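Local coordinates for mandelate racemase / muconate lactonizing enzyme, C-terminal domain protein (Pseudovibrio sp. JE062, PDB 4JHM), which is of unknown function but belongs to the enolase superfamily, pairing an N-terminal alpha+beta capping domain with a C-terminal modified beta/alpha barrel, at residues 49-54 with 115-120; 71-76 with 93-98; 83-88 with 278-283. One frame throughout, in Å; residues are numbered along the deposited sequence.

Contact 1: residues 49-54 with 115-120; sequences EGLGAT and KGKKAG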
loop_
_atom_site.group_PDB
_atom_site.type_symbol
_atom_site.label_atom_id
_atom_site.label_comp_id
_atom_site.label_asym_id
_atom_site.label_seq_id
_atom_site.Cartn_x
_atom_site.Cartn_y
_atom_site.Cartn_z
ATOM N N GLU A 49 -35.217 29.112 27.938
ATOM C CA GLU A 49 -35.178 29.230 26.480
ATOM C C GLU A 49 -33.770 29.067 25.909
ATOM O O GLU A 49 -32.793 29.525 26.502
ATOM C CB GLU A 49 -35.792 30.559 26.024
ATOM C CG GLU A 49 -34.957 31.797 26.313
ATOM C CD GLU A 49 -35.599 33.062 25.769
ATOM O OE1 GLU A 49 -34.862 33.921 25.234
ATOM O OE2 GLU A 49 -36.843 33.189 25.864
ATOM N N GLY A 50 -33.680 28.409 24.755
ATOM C CA GLY A 50 -32.395 28.114 24.121
ATOM C C GLY A 50 -32.249 28.796 22.779
ATOM O O GLY A 50 -33.204 28.873 22.008
ATOM N N LEU A 51 -31.047 29.294 22.500
ATOM C CA LEU A 51 -30.776 29.991 21.249
ATOM C C LEU A 51 -29.737 29.260 20.410
ATOM O O LEU A 51 -28.702 28.820 20.916
ATOM C CB LEU A 51 -30.272 31.408 21.515
ATOM C CG LEU A 51 -30.923 32.185 22.656
ATOM C CD1 LEU A 51 -30.319 33.580 22.716
ATOM C CD2 LEU A 51 -32.433 32.242 22.488
ATOM N N GLY A 52 -30.026 29.148 19.117
ATOM C CA GLY A 52 -29.083 28.617 18.142
ATOM C C GLY A 52 -29.241 29.404 16.861
ATOM O O GLY A 52 -30.241 30.095 16.684
ATOM N N ALA A 53 -28.262 29.306 15.969
ATOM C CA ALA A 53 -28.275 30.104 14.751
ATOM C C ALA A 53 -27.331 29.555 13.698
ATOM O O ALA A 53 -26.260 29.042 14.018
ATOM C CB ALA A 53 -27.895 31.540 15.070
ATOM N N THR A 54 -27.734 29.667 12.438
ATOM C CA THR A 54 -26.838 29.380 11.331
ATOM C C THR A 54 -26.980 30.453 10.255
ATOM O O THR A 54 -28.056 31.017 10.043
ATOM C CB THR A 54 -27.086 27.990 10.714
ATOM O OG1 THR A 54 -25.982 27.643 9.870
ATOM C CG2 THR A 54 -28.373 27.976 9.897
ATOM N N LYS A 115 -29.256 23.513 28.280
ATOM C CA LYS A 115 -28.570 22.648 29.238
ATOM C C LYS A 115 -27.537 23.431 30.043
ATOM O O LYS A 115 -27.327 23.156 31.219
ATOM C CB LYS A 115 -27.889 21.489 28.507
ATOM C CG LYS A 115 -27.095 20.555 29.407
ATOM C CD LYS A 115 -26.172 19.649 28.601
ATOM C CE LYS A 115 -26.946 18.622 27.789
ATOM N NZ LYS A 115 -26.041 17.673 27.080
ATOM N N GLY A 116 -26.894 24.404 29.407
ATOM C CA GLY A 116 -25.923 25.245 30.095
ATOM C C GLY A 116 -26.595 26.157 31.102
ATOM O O GLY A 116 -26.136 26.301 32.238
ATOM N N LYS A 117 -27.693 26.773 30.678
ATOM C CA LYS A 117 -28.430 27.698 31.521
ATOM C C LYS A 117 -29.017 26.998 32.740
ATOM O O LYS A 117 -29.035 27.566 33.829
ATOM C CB LYS A 117 -29.530 28.386 30.709
ATOM C CG LYS A 117 -28.987 29.442 29.756
ATOM C CD LYS A 117 -30.050 29.954 28.796
ATOM C CE LYS A 117 -29.487 31.018 27.867
ATOM N NZ LYS A 117 -30.448 31.401 26.798
ATOM N N LYS A 118 -29.485 25.766 32.556
ATOM C CA LYS A 118 -30.035 24.985 33.662
ATOM C C LYS A 118 -28.915 24.447 34.541
ATOM O O LYS A 118 -29.084 24.280 35.750
ATOM C CB LYS A 118 -30.903 23.832 33.145
ATOM C CG LYS A 118 -32.240 24.279 32.573
ATOM C CD LYS A 118 -33.294 23.185 32.654
ATOM C CE LYS A 118 -34.655 23.696 32.200
ATOM N NZ LYS A 118 -35.755 22.732 32.476
ATOM N N ALA A 119 -27.770 24.177 33.923
ATOM C CA ALA A 119 -26.594 23.721 34.653
ATOM C C ALA A 119 -25.968 24.869 35.446
ATOM O O ALA A 119 -25.205 24.643 36.382
ATOM C CB ALA A 119 -25.577 23.121 33.691
ATOM N N GLY A 120 -26.287 26.097 35.056
ATOM C CA GLY A 120 -25.770 27.274 35.736
ATOM C C GLY A 120 -24.306 27.546 35.451
ATOM O O GLY A 120 -23.626 28.172 36.264
#

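Contact 2: residues 71-76 with 93-98; sequences RTIVPG and GARCTW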
loop_
_atom_site.group_PDB
_atom_site.type_symbol
_atom_site.label_atom_id
_atom_site.label_comp_id
_atom_site.label_asym_id
_atom_site.label_seq_id
_atom_site.Cartn_x
_atom_site.Cartn_y
_atom_site.Cartn_z
ATOM N N ARG A 71 -38.629 24.873 9.048
ATOM C CA ARG A 71 -40.077 24.792 9.205
ATOM C C ARG A 71 -40.577 23.351 9.185
ATOM O O ARG A 71 -41.479 22.993 9.934
ATOM C CB ARG A 71 -40.781 25.574 8.095
ATOM C CG ARG A 71 -42.297 25.452 8.126
ATOM C CD ARG A 71 -42.949 26.334 7.073
ATOM N NE ARG A 71 -44.305 26.722 7.449
ATOM C CZ ARG A 71 -45.407 26.109 7.032
ATOM N NH1 ARG A 71 -45.328 25.069 6.212
ATOM N NH2 ARG A 71 -46.596 26.543 7.435
ATOM N N THR A 72 -39.993 22.534 8.313
ATOM C CA THR A 72 -40.458 21.170 8.113
ATOM C C THR A 72 -39.914 20.229 9.185
ATOM O O THR A 72 -40.424 19.125 9.371
ATOM C CB THR A 72 -40.065 20.652 6.714
ATOM O OG1 THR A 72 -38.640 20.559 6.604
ATOM C CG2 THR A 72 -40.586 21.588 5.639
ATOM N N ILE A 73 -38.886 20.677 9.896
ATOM C CA ILE A 73 -38.208 19.850 10.887
ATOM C C ILE A 73 -38.802 20.002 12.285
ATOM O O ILE A 73 -39.056 19.011 12.972
ATOM C CB ILE A 73 -36.720 20.223 10.977
ATOM C CG1 ILE A 73 -35.982 19.797 9.707
ATOM C CG2 ILE A 73 -36.081 19.573 12.193
ATOM C CD1 ILE A 73 -34.558 20.306 9.639
ATOM N N VAL A 74 -39.033 21.249 12.685
ATOM C CA VAL A 74 -39.264 21.591 14.090
ATOM C C VAL A 74 -40.639 21.255 14.685
ATOM O O VAL A 74 -40.770 21.203 15.906
ATOM C CB VAL A 74 -38.987 23.089 14.351
ATOM C CG1 VAL A 74 -37.542 23.428 14.022
ATOM C CG2 VAL A 74 -39.943 23.965 13.558
ATOM N N PRO A 75 -41.666 21.034 13.850
ATOM C CA PRO A 75 -42.953 20.710 14.471
ATOM C C PRO A 75 -42.874 19.489 15.392
ATOM O O PRO A 75 -43.599 19.414 16.385
ATOM C CB PRO A 75 -43.863 20.422 13.272
ATOM C CG PRO A 75 -43.249 21.167 12.141
ATOM C CD PRO A 75 -41.767 21.101 12.383
ATOM N N GLY A 76 -41.989 18.551 15.062
ATOM C CA GLY A 76 -41.822 17.327 15.840
ATOM C C GLY A 76 -41.049 17.520 17.134
ATOM O O GLY A 76 -40.996 16.612 17.966
ATOM N N GLY A 93 -30.890 13.676 12.706
ATOM C CA GLY A 93 -30.251 13.017 11.572
ATOM C C GLY A 93 -31.189 12.123 10.770
ATOM O O GLY A 93 -30.817 11.621 9.710
ATOM N N ALA A 94 -32.402 11.916 11.271
ATOM C CA ALA A 94 -33.397 11.118 10.562
ATOM C C ALA A 94 -34.471 11.996 9.915
ATOM O O ALA A 94 -35.393 11.483 9.277
ATOM C CB ALA A 94 -34.040 10.116 11.509
ATOM N N ARG A 95 -34.356 13.314 10.084
ATOM C CA ARG A 95 -35.283 14.257 9.455
ATOM C C ARG A 95 -34.892 14.516 8.001
ATOM O O ARG A 95 -33.829 15.069 7.733
ATOM C CB ARG A 95 -35.287 15.596 10.197
ATOM C CG ARG A 95 -35.752 15.565 11.645
ATOM C CD ARG A 95 -37.058 14.816 11.821
ATOM N NE ARG A 95 -36.812 13.492 12.375
ATOM C CZ ARG A 95 -37.689 12.498 12.371
ATOM N NH1 ARG A 95 -38.886 12.670 11.832
ATOM N NH2 ARG A 95 -37.361 11.329 12.906
ATOM N N CYS A 96 -35.757 14.135 7.068
ATOM C CA CYS A 96 -35.489 14.346 5.651
ATOM C C CYS A 96 -35.720 15.808 5.263
ATOM O O CYS A 96 -36.817 16.337 5.447
ATOM C CB CYS A 96 -36.374 13.430 4.802
ATOM S SG CYS A 96 -36.100 11.659 5.071
ATOM N N THR A 97 -34.680 16.453 4.737
ATOM C CA THR A 97 -34.763 17.837 4.256
ATOM C C THR A 97 -33.469 18.216 3.559
ATOM O O THR A 97 -32.387 18.004 4.101
ATOM C CB THR A 97 -34.987 18.844 5.403
ATOM O OG1 THR A 97 -34.916 20.179 4.890
ATOM C CG2 THR A 97 -33.928 18.682 6.477
ATOM N N TRP A 98 -33.577 18.798 2.368
ATOM C CA TRP A 98 -32.394 19.188 1.591
ATOM C C TRP A 98 -31.568 20.285 2.253
ATOM O O TRP A 98 -30.489 20.617 1.771
ATOM C CB TRP A 98 -32.786 19.636 0.180
ATOM C CG TRP A 98 -33.170 18.506 -0.706
ATOM C CD1 TRP A 98 -34.384 18.292 -1.284
ATOM C CD2 TRP A 98 -32.334 17.418 -1.105
ATOM N NE1 TRP A 98 -34.356 17.134 -2.027
ATOM C CE2 TRP A 98 -33.108 16.578 -1.931
ATOM C CE3 TRP A 98 -31.003 17.071 -0.841
ATOM C CZ2 TRP A 98 -32.597 15.413 -2.497
ATOM C CZ3 TRP A 98 -30.499 15.916 -1.398
ATOM C CH2 TRP A 98 -31.295 15.098 -2.217
#

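Contact 3: residues 83-88 with 278-283; sequences LMTQEL and GITQLN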
loop_
_atom_site.group_PDB
_atom_site.type_symbol
_atom_site.label_atom_id
_atom_site.label_comp_id
_atom_site.label_asym_id
_atom_site.label_seq_id
_atom_site.Cartn_x
_atom_site.Cartn_y
_atom_site.Cartn_z
ATOM N N LEU A 83 -32.537 18.328 26.845
ATOM C CA LEU A 83 -31.347 18.034 27.636
ATOM C C LEU A 83 -30.642 16.765 27.157
ATOM O O LEU A 83 -29.461 16.562 27.433
ATOM C CB LEU A 83 -31.713 17.901 29.116
ATOM C CG LEU A 83 -32.254 19.173 29.771
ATOM C CD1 LEU A 83 -32.814 18.851 31.145
ATOM C CD2 LEU A 83 -31.179 20.245 29.860
HETATM N N MSE A 84 -31.373 15.916 26.445
HETATM C CA MSE A 84 -30.806 14.702 25.869
HETATM C C MSE A 84 -30.322 15.029 24.488
HETATM O O MSE A 84 -30.934 14.630 23.498
HETATM C CB MSE A 84 -31.879 13.622 25.832
HETATM C CG MSE A 84 -32.511 13.446 27.208
HETATM SE SE MSE A 84 -31.190 12.644 28.433
HETATM C CE MSE A 84 -31.744 10.765 28.218
ATOM N N THR A 85 -29.206 15.753 24.421
ATOM C CA THR A 85 -28.702 16.337 23.172
ATOM C C THR A 85 -28.236 15.317 22.127
ATOM O O THR A 85 -28.215 15.616 20.931
ATOM C CB THR A 85 -27.528 17.302 23.442
ATOM O OG1 THR A 85 -26.479 16.611 24.130
ATOM C CG2 THR A 85 -27.978 18.483 24.277
ATOM N N GLN A 86 -27.847 14.128 22.569
ATOM C CA GLN A 86 -27.382 13.106 21.641
ATOM C C GLN A 86 -28.567 12.371 21.030
ATOM O O GLN A 86 -28.547 12.013 19.851
ATOM C CB GLN A 86 -26.448 12.121 22.341
ATOM C CG GLN A 86 -26.010 10.959 21.465
ATOM C CD GLN A 86 -25.402 11.415 20.150
ATOM O OE1 GLN A 86 -24.351 12.055 20.130
ATOM N NE2 GLN A 86 -26.060 11.080 19.043
ATOM N N GLU A 87 -29.599 12.144 21.837
ATOM C CA GLU A 87 -30.815 11.501 21.354
ATOM C C GLU A 87 -31.567 12.437 20.411
ATOM O O GLU A 87 -32.199 11.987 19.456
ATOM C CB GLU A 87 -31.705 11.083 22.526
ATOM C CG GLU A 87 -33.036 10.467 22.118
ATOM C CD GLU A 87 -34.115 11.503 21.866
ATOM O OE1 GLU A 87 -34.837 11.383 20.851
ATOM O OE2 GLU A 87 -34.239 12.443 22.682
ATOM N N LEU A 88 -31.493 13.738 20.685
ATOM C CA LEU A 88 -32.079 14.749 19.811
ATOM C C LEU A 88 -31.318 14.787 18.487
ATOM O O LEU A 88 -31.909 14.748 17.409
ATOM C CB LEU A 88 -32.021 16.125 20.473
ATOM C CG LEU A 88 -32.831 17.226 19.784
ATOM C CD1 LEU A 88 -34.318 16.915 19.854
ATOM C CD2 LEU A 88 -32.541 18.584 20.404
ATOM N N GLY A 278 -24.093 20.946 14.737
ATOM C CA GLY A 278 -24.169 21.568 16.054
ATOM C C GLY A 278 -23.035 21.197 16.994
ATOM O O GLY A 278 -22.101 20.488 16.623
ATOM N N ILE A 279 -23.138 21.693 18.224
ATOM C CA ILE A 279 -22.155 21.451 19.274
ATOM C C ILE A 279 -21.849 19.964 19.409
ATOM O O ILE A 279 -20.690 19.557 19.467
ATOM C CB ILE A 279 -22.686 21.963 20.630
ATOM C CG1 ILE A 279 -23.033 23.455 20.556
ATOM C CG2 ILE A 279 -21.671 21.725 21.737
ATOM C CD1 ILE A 279 -21.833 24.375 20.454
ATOM N N THR A 280 -22.904 19.162 19.470
ATOM C CA THR A 280 -22.788 17.717 19.609
ATOM C C THR A 280 -21.730 17.106 18.694
ATOM O O THR A 280 -20.998 16.205 19.098
ATOM C CB THR A 280 -24.135 17.049 19.292
ATOM O OG1 THR A 280 -25.035 17.238 20.395
ATOM C CG2 THR A 280 -23.962 15.559 19.011
ATOM N N GLN A 281 -21.654 17.593 17.460
ATOM C CA GLN A 281 -20.789 16.991 16.460
ATOM C C GLN A 281 -19.425 17.660 16.406
ATOM O O GLN A 281 -18.402 16.982 16.304
ATOM C CB GLN A 281 -21.454 17.058 15.084
ATOM C CG GLN A 281 -22.775 16.303 15.006
ATOM C CD GLN A 281 -22.595 14.805 15.136
ATOM O OE1 GLN A 281 -22.894 14.220 16.172
ATOM N NE2 GLN A 281 -22.079 14.179 14.089
ATOM N N LEU A 282 -19.400 18.988 16.457
ATOM C CA LEU A 282 -18.132 19.699 16.425
ATOM C C LEU A 282 -17.270 19.102 17.508
ATOM O O LEU A 282 -16.163 18.630 17.256
ATOM C CB LEU A 282 -18.318 21.192 16.687
ATOM C CG LEU A 282 -17.015 22.000 16.682
ATOM C CD1 LEU A 282 -16.375 21.984 15.300
ATOM C CD2 LEU A 282 -17.262 23.432 17.129
ATOM N N ASN A 283 -17.819 19.118 18.718
ATOM C CA ASN A 283 -17.167 18.577 19.895
ATOM C C ASN A 283 -16.439 17.268 19.608
ATOM O O ASN A 283 -15.293 17.081 20.011
ATOM C CB ASN A 283 -18.210 18.369 20.995
ATOM C CG ASN A 283 -17.589 17.982 22.318
ATOM O OD1 ASN A 283 -16.855 18.759 22.926
ATOM N ND2 ASN A 283 -17.884 16.775 22.774
#

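Contact 1: residues 49-54 with 115-120
The backbone runs extended from Glu49 to Leu51, and the Glu49 carbonyl faces the C-terminal end of helix 100-119, from which Lys117 reaches across to it. Both segments belong to the N-terminal capping domain of an enolase-superfamily protein, in which an antiparallel sheet packs against helices; strand 50-58 is an outermost strand of that sheet within the chain. Lys117 bridges the distance with a straight side chain. Its CG stands anti to the carbonyl carbon (chi1 -74°), and beyond it the chain runs extended, which carries its last carbons alongside Glu49 O and puts NZ within bonding distance of that oxygen. The hydrogen bond from Lys117 NZ to Glu49 O measures 3.0 Å, with a C=O...N angle of 154° and the donor tilted 24° from the carbonyl plane. The aliphatic end lies beside the same oxygen, Lys117 CD 3.6 Å from Glu49 O, while Leu51 CG sits 4.2 Å from Lys117 NZ and flanks the charged end with hydrocarbon. A second grip comes from Asp113, one helical turn earlier, which forms a salt bridge with Lys117 and also accepts from the backbone N of Leu51, tying helix and strand through one carboxylate. The carboxylate of Glu49 is paired with Arg41 on strand 34-44. Toward Lys117 that carboxylate probably adds no more than a weak attraction, Glu49 OE1 being 5.3 Å from Lys117 NZ.

Contact 2: residues 71-76 with 93-98
Ile73 lies against Thr97 and Arg95, and the surface buried here belongs largely to these three side chains. Ile73 places CG1 anti to its own carbonyl carbon (chi1 -70°) and extends CD1 outward, which brings that methyl to 3.6 Å from Thr97 CG2. The two side chains meet at roughly a right angle, so the threonine methyl also approaches the shaft of the isoleucine, with Ile73 CG1 4.0 Å from Thr97 CG2. The other branch serves the second partner: Ile73 CG2 rests 4.1 Å from Arg95 CG, touching the aliphatic root of the arginine and not its charged end. Backbones are closest at this pair, 6.5 Å between Ile73 CA and Arg95 CA. The contact joins the last, weakly bonded part of helix 65-73 to the loop between helices 85-92 and 100-119, within the helical part of the capping domain, where Lys104 and Ile107 of helix 100-119 also pack on Ile73. Bends at chi2 and chi3 (-49° and 103°) carry the Arg95 guanidinium away from Ile73. NE bonds to Trp91 O, the group makes a cation-pi contact with Trp91, and NH1 forms a salt bridge with Glu59 of the third subunit. On the polar side of the contact Thr72 OG1 and Thr97 OG1 stand 4.1 Å apart without bonding each other. Ser69, one turn back on helix 65-73, serves both: its backbone O pairs with Thr72 OG1 and its hydroxyl with Thr97 OG1, which also makes a weak bond to Gly99 N.

Contact 3: residues 83-88 with 278-283
The hydroxyl of Thr280, facing Thr85 across the contact, is gripped by two groups of helix 100-119: OG1 is hydrogen-bonded to Asp108 OD2 and to Trp112 NE1. Against Thr85 it makes packing contacts only, with Thr280 OG1 3.6 Å from Thr85 O and 3.9 Å from Thr85 CB; the two threonine side chains run antiparallel, one alongside the other. The methyl branch of Thr280 meets a different neighbour. Gln86 sets CG anti to its backbone N (chi1 175°) and then bends at chi2, which swings the amide across Thr280 until Gln86 OE1 is 3.7 Å from Thr280 CG2. That oxygen has a stronger partner in Lys284, whose ammonium also bonds Gln281 OE1, so one lysine links both sides of the contact and would help fix the Gln86 amide. Helix 279-291 starts here: Gly278, at the N-cap, offers its carbonyl to two backbone donors, at 3.0 Å between Gly278 O and Gln281 N and 3.1 Å between Gly278 O and Leu282 N. The arrangement is a domain junction of the enolase-superfamily fold, joining the first turn of helix 85-92 in the capping domain to the first turn of a barrel-domain helix. Helix 100-119 packs on both through Trp112, helix 304-316 lies against Ile279 and Leu282, and the second subunit approaches Gln86 through Ala316.

How the contacts relate
Contacts 1 and 2 stay inside the capping domain, their centres about 20 Å apart, whereas contact 3 binds that domain to the barrel. Helix 100-119 is common ground: it supplies Lys117 of contact 1, packs on Ile73 of contact 2 and holds Thr280 in contact 3. Lys115, in the helical segment of contact 1 but taking no part across it, probably hydrogen-bonds to Thr85 of contact 3, NZ to OG1 3.2 Å. The chemistry shifts with place. Contact 1, partly buried, depends on a charged side chain meeting a backbone carbonyl. The other two are buried and have no hydrogen bond across their segments, contact 2 being mainly aliphatic and contact 3 a meeting of polar side chains bonded to neighbours. Contacts 1 and 3 touch the second subunit, contact 2 the third.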